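Pectate lyase 47 (Bacillus sp. TS-47, PDB 1VBL) probably cleaves pectate, the polygalacturonate backbone of pectin, by beta-elimination as a calcium-binding, thermostable lyase of polysaccharide lyase family 1. Local coordinates at residues Q43-N48 / I126-G131; T39-A44 / K59-K64. One frame throughout, in Å; residues are numbered along the deposited sequence.

Contact 1: Q43-N48 / I126-G131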
# COMPACT_ATOMS: atom_id res chain seq x y z
N GLN A 43 22.64 5.36 -5.36
CA GLN A 43 23.94 4.84 -5.77
C GLN A 43 24.01 3.34 -5.48
O GLN A 43 24.44 2.56 -6.33
CB GLN A 43 25.07 5.59 -5.04
CG GLN A 43 25.05 7.08 -5.30
CD GLN A 43 26.16 7.83 -4.59
OE1 GLN A 43 26.38 7.64 -3.39
NE2 GLN A 43 26.85 8.70 -5.32
N ALA A 44 23.56 2.94 -4.30
CA ALA A 44 23.57 1.53 -3.93
C ALA A 44 22.70 0.72 -4.88
O ALA A 44 22.99 -0.44 -5.18
CB ALA A 44 23.09 1.35 -2.50
N LEU A 45 21.62 1.33 -5.36
CA LEU A 45 20.70 0.66 -6.27
C LEU A 45 21.19 0.65 -7.73
O LEU A 45 20.55 0.03 -8.58
CB LEU A 45 19.32 1.31 -6.19
CG LEU A 45 18.49 0.96 -4.95
CD1 LEU A 45 17.34 1.95 -4.78
CD2 LEU A 45 17.96 -0.46 -5.08
N GLY A 46 22.30 1.32 -8.01
CA GLY A 46 22.78 1.31 -9.38
C GLY A 46 23.51 2.56 -9.86
O GLY A 46 24.33 2.48 -10.76
N GLY A 47 23.19 3.71 -9.27
CA GLY A 47 23.86 4.94 -9.67
C GLY A 47 23.01 5.90 -10.49
O GLY A 47 23.39 7.05 -10.68
N ASN A 48 21.87 5.42 -10.98
CA ASN A 48 20.97 6.24 -11.78
C ASN A 48 19.54 5.77 -11.55
O ASN A 48 19.16 4.69 -11.98
CB ASN A 48 21.33 6.12 -13.26
CG ASN A 48 20.50 7.02 -14.15
OD1 ASN A 48 19.28 6.86 -14.26
ND2 ASN A 48 21.15 7.99 -14.78
N ILE A 126 11.40 11.65 -6.26
CA ILE A 126 11.05 10.93 -5.04
C ILE A 126 10.65 9.46 -5.15
O ILE A 126 10.66 8.75 -4.15
CB ILE A 126 9.93 11.67 -4.27
CG1 ILE A 126 8.59 11.52 -4.99
CG2 ILE A 126 10.30 13.15 -4.13
CD1 ILE A 126 7.43 12.15 -4.24
N MET A 127 10.30 9.00 -6.35
CA MET A 127 9.94 7.59 -6.50
C MET A 127 11.20 6.85 -6.94
O MET A 127 11.68 7.01 -8.07
CB MET A 127 8.82 7.41 -7.53
CG MET A 127 7.48 8.00 -7.08
SD MET A 127 7.03 7.58 -5.35
CE MET A 127 6.84 5.82 -5.49
N VAL A 128 11.75 6.06 -6.02
CA VAL A 128 12.98 5.32 -6.24
C VAL A 128 12.75 3.94 -6.86
O VAL A 128 12.03 3.11 -6.29
CB VAL A 128 13.75 5.15 -4.90
CG1 VAL A 128 15.04 4.39 -5.12
CG2 VAL A 128 14.02 6.52 -4.29
N TYR A 129 13.36 3.70 -8.01
CA TYR A 129 13.23 2.41 -8.69
C TYR A 129 14.07 1.35 -7.99
O TYR A 129 15.19 1.62 -7.55
CB TYR A 129 13.69 2.52 -10.15
CG TYR A 129 12.67 3.13 -11.08
CD1 TYR A 129 11.58 2.38 -11.53
CD2 TYR A 129 12.80 4.45 -11.51
CE1 TYR A 129 10.64 2.94 -12.40
CE2 TYR A 129 11.86 5.01 -12.37
CZ TYR A 129 10.79 4.25 -12.81
OH TYR A 129 9.87 4.82 -13.65
N VAL A 130 13.53 0.14 -7.91
CA VAL A 130 14.23 -0.98 -7.28
C VAL A 130 14.40 -2.08 -8.32
O VAL A 130 13.43 -2.51 -8.95
CB VAL A 130 13.45 -1.55 -6.07
CG1 VAL A 130 14.24 -2.68 -5.42
CG2 VAL A 130 13.18 -0.45 -5.05
N GLY A 131 15.64 -2.53 -8.51
CA GLY A 131 15.90 -3.57 -9.48
C GLY A 131 15.63 -4.96 -8.92
O GLY A 131 15.35 -5.11 -7.74
O HOH W 1 18.19 -1.41 -8.53
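Leu45 lays its CD1 methyl against CG1 of Val128, and the two side chains meet at about a right angle. At 3.4 Å between Leu45 CD1 and Val128 CG1 the fit is tighter than ordinary van der Waals contact. The same methyl also reaches the backbone of the strand, with Leu45 CD1 lying 3.5 Å from Tyr129 O, while the other branch leans more loosely on the next valine, Leu45 CD2 to Val130 CG1 being 4.3 Å. With CG beside its backbone N and opposite the carbonyl carbon (chi1 -76°), Leu45 sends its two methyls to the run Val128-Val130. Val128 in turn holds CG1 anti to its own N (chi1 -179°), the branch that meets the leucine. Both valines also pack on Phe150 of strand 149-153, so the leucine adds to an apolar layer already begun by the strands. Beside these methyls the backbones are joined through one water, which donates to Leu45 O at 2.8 Å and accepts from Gly131 N, also at 2.8 Å. Asn55 ND2 is a second donor to Leu45 O. Leu45 directly precedes Gly46 in a Schellman motif, which probably helps fix its place: Gly46, at positive phi, bonds back through its N to Gln43 O at 3.0 Å, and Gly47 N probably bonds to Ile42 O. Strand 127-129 edges a parallel sheet, and Tyr129 on it stands about 12 Å, side chain to side chain, from the calcium ligand Asp190. A short helix covering the N-terminal end of a right-handed parallel beta-helix is characteristic of family 1 pectate lyases.

Contact 2: T39-A44 / K59-K64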
# COMPACT_ATOMS: atom_id res chain seq x y z
N THR A 39 20.93 10.14 -2.07
CA THR A 39 22.00 9.87 -3.02
C THR A 39 22.63 8.50 -2.81
O THR A 39 22.78 7.73 -3.77
CB THR A 39 23.11 10.94 -2.93
OG1 THR A 39 22.55 12.22 -3.25
CG2 THR A 39 24.23 10.63 -3.90
N GLU A 40 22.99 8.18 -1.58
CA GLU A 40 23.60 6.88 -1.28
C GLU A 40 22.66 5.74 -1.64
O GLU A 40 23.10 4.67 -2.08
CB GLU A 40 23.99 6.80 0.19
CG GLU A 40 24.86 7.97 0.66
CD GLU A 40 25.40 7.76 2.07
OE1 GLU A 40 24.74 7.20 2.94
OE2 GLU A 40 26.62 8.24 2.30
N LEU A 41 21.36 5.96 -1.44
CA LEU A 41 20.37 4.93 -1.74
C LEU A 41 20.35 4.67 -3.24
O LEU A 41 20.41 3.53 -3.69
CB LEU A 41 18.98 5.37 -1.26
CG LEU A 41 17.79 4.48 -1.63
CD1 LEU A 41 18.02 3.06 -1.11
CD2 LEU A 41 16.51 5.06 -1.03
N ILE A 42 20.25 5.74 -4.03
CA ILE A 42 20.22 5.60 -5.48
C ILE A 42 21.53 5.03 -6.02
O ILE A 42 21.54 4.29 -7.00
CB ILE A 42 19.91 6.96 -6.16
CG1 ILE A 42 18.47 7.37 -5.82
CG2 ILE A 42 20.08 6.84 -7.68
CD1 ILE A 42 18.03 8.68 -6.44
N GLN A 43 22.64 5.36 -5.36
CA GLN A 43 23.94 4.84 -5.77
C GLN A 43 24.01 3.34 -5.48
O GLN A 43 24.44 2.56 -6.33
CB GLN A 43 25.07 5.59 -5.04
CG GLN A 43 25.05 7.08 -5.30
CD GLN A 43 26.16 7.83 -4.59
OE1 GLN A 43 26.38 7.64 -3.39
NE2 GLN A 43 26.85 8.70 -5.32
N ALA A 44 23.56 2.94 -4.30
CA ALA A 44 23.57 1.53 -3.93
C ALA A 44 22.70 0.72 -4.88
O ALA A 44 22.99 -0.44 -5.18
CB ALA A 44 23.09 1.35 -2.50
N LYS A 59 21.81 -7.64 -4.56
CA LYS A 59 22.32 -6.58 -3.70
C LYS A 59 21.49 -6.41 -2.43
O LYS A 59 20.27 -6.57 -2.44
CB LYS A 59 22.34 -5.26 -4.48
CG LYS A 59 21.01 -4.91 -5.13
CD LYS A 59 21.19 -3.92 -6.28
CE LYS A 59 19.94 -3.85 -7.14
NZ LYS A 59 19.53 -5.19 -7.67
N ILE A 60 22.19 -6.10 -1.35
CA ILE A 60 21.55 -5.87 -0.06
C ILE A 60 21.81 -4.43 0.32
O ILE A 60 22.95 -3.96 0.28
CB ILE A 60 22.12 -6.78 1.03
CG1 ILE A 60 21.81 -8.24 0.70
CG2 ILE A 60 21.53 -6.40 2.39
CD1 ILE A 60 22.43 -9.24 1.65
N ILE A 61 20.74 -3.72 0.67
CA ILE A 61 20.85 -2.33 1.03
C ILE A 61 20.24 -2.07 2.41
O ILE A 61 19.03 -2.20 2.59
CB ILE A 61 20.15 -1.45 -0.01
CG1 ILE A 61 20.79 -1.69 -1.39
CG2 ILE A 61 20.23 0.02 0.39
CD1 ILE A 61 20.13 -0.95 -2.53
N TYR A 62 21.10 -1.72 3.36
CA TYR A 62 20.67 -1.43 4.72
C TYR A 62 20.39 0.05 4.87
O TYR A 62 21.25 0.88 4.58
CB TYR A 62 21.75 -1.86 5.72
CG TYR A 62 21.88 -3.36 5.86
CD1 TYR A 62 20.88 -4.11 6.47
CD2 TYR A 62 23.01 -4.02 5.38
CE1 TYR A 62 20.99 -5.49 6.60
CE2 TYR A 62 23.13 -5.41 5.50
CZ TYR A 62 22.12 -6.13 6.11
OH TYR A 62 22.24 -7.50 6.24
N VAL A 63 19.19 0.37 5.33
CA VAL A 63 18.79 1.75 5.53
C VAL A 63 19.03 2.14 6.99
O VAL A 63 18.40 1.59 7.90
CB VAL A 63 17.30 1.96 5.21
CG1 VAL A 63 16.88 3.40 5.51
CG2 VAL A 63 17.04 1.63 3.74
N LYS A 64 19.96 3.07 7.21
CA LYS A 64 20.26 3.51 8.57
C LYS A 64 19.75 4.92 8.82
O LYS A 64 20.10 5.85 8.09
CB LYS A 64 21.76 3.46 8.84
CG LYS A 64 22.11 3.86 10.27
CD LYS A 64 23.59 3.77 10.56
CE LYS A 64 23.89 4.15 12.01
NZ LYS A 64 25.34 4.04 12.33
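Ile61 spreads its two branches over one side of helix 38-44, each finding a different residue. Its longer branch runs to Ala44: CG1 sits beside the backbone N (chi1 -59°) and the chain continues extended (chi2 176°), which brings Ile61 CD1 to 3.7 Å from Ala44 CB and Ile61 CG1 to 4.0 Å from the same methyl. The terminal methyl also lies near the backbone of Ala44, Ile61 CD1 being 3.9 Å from Ala44 C. The short branch, Ile61 CG2, is turned the other way and meets Leu41 CD1 at 4.0 Å. Leu41 starts from one turn earlier, and its CB does not point at the strand; CG anti to the backbone N (chi1 174°) swings the isobutyl end toward Ile61, where the two side chains cross nearly perpendicularly. The axes of the two segments come within 9.6 Å of each other and run almost antiparallel, with the small Ala44 facing the strand. The other strand residue involved is Lys59, whose aliphatic part passes Ala44 with CD 4.1 Å from Ala44 O, before a bend at the last torsion leads the amine away from it. That amine, NZ, is held by the carbonyl oxygens of Val57 and Asn55 and by Thr134 OG1. Elsewhere Ala44 and Ile61 both rest on Val35 of strand 32-35, so the helix is fitted against two neighbouring strands. The chemistry is thus almost wholly dispersive: methyl meets methyl across the interface, while the buried amine of Lys59 is supplied with oxygen acceptors away from the helix, which would probably favour its charged form.

Overall arrangement
From the N terminus, strand 32-35 leads into helix 38-44, which supplies the first half of both contacts. Contact 2 closes the short loop between the helix and strand 59-63, which runs parallel beside strand 32-35. Contact 1 starts at the last turn of the same helix and spans the long excursion through helix 110-126 to strand 127-129. The two spans overlap in a staggered way, sharing Gln43 and Ala44, with centres about 8 Å apart. They meet where Leu45 CD2 packs 3.4 Å from Ile61 CD1. Together they bring one helix and the turn that follows it against strands from two different sheets of the beta-helix.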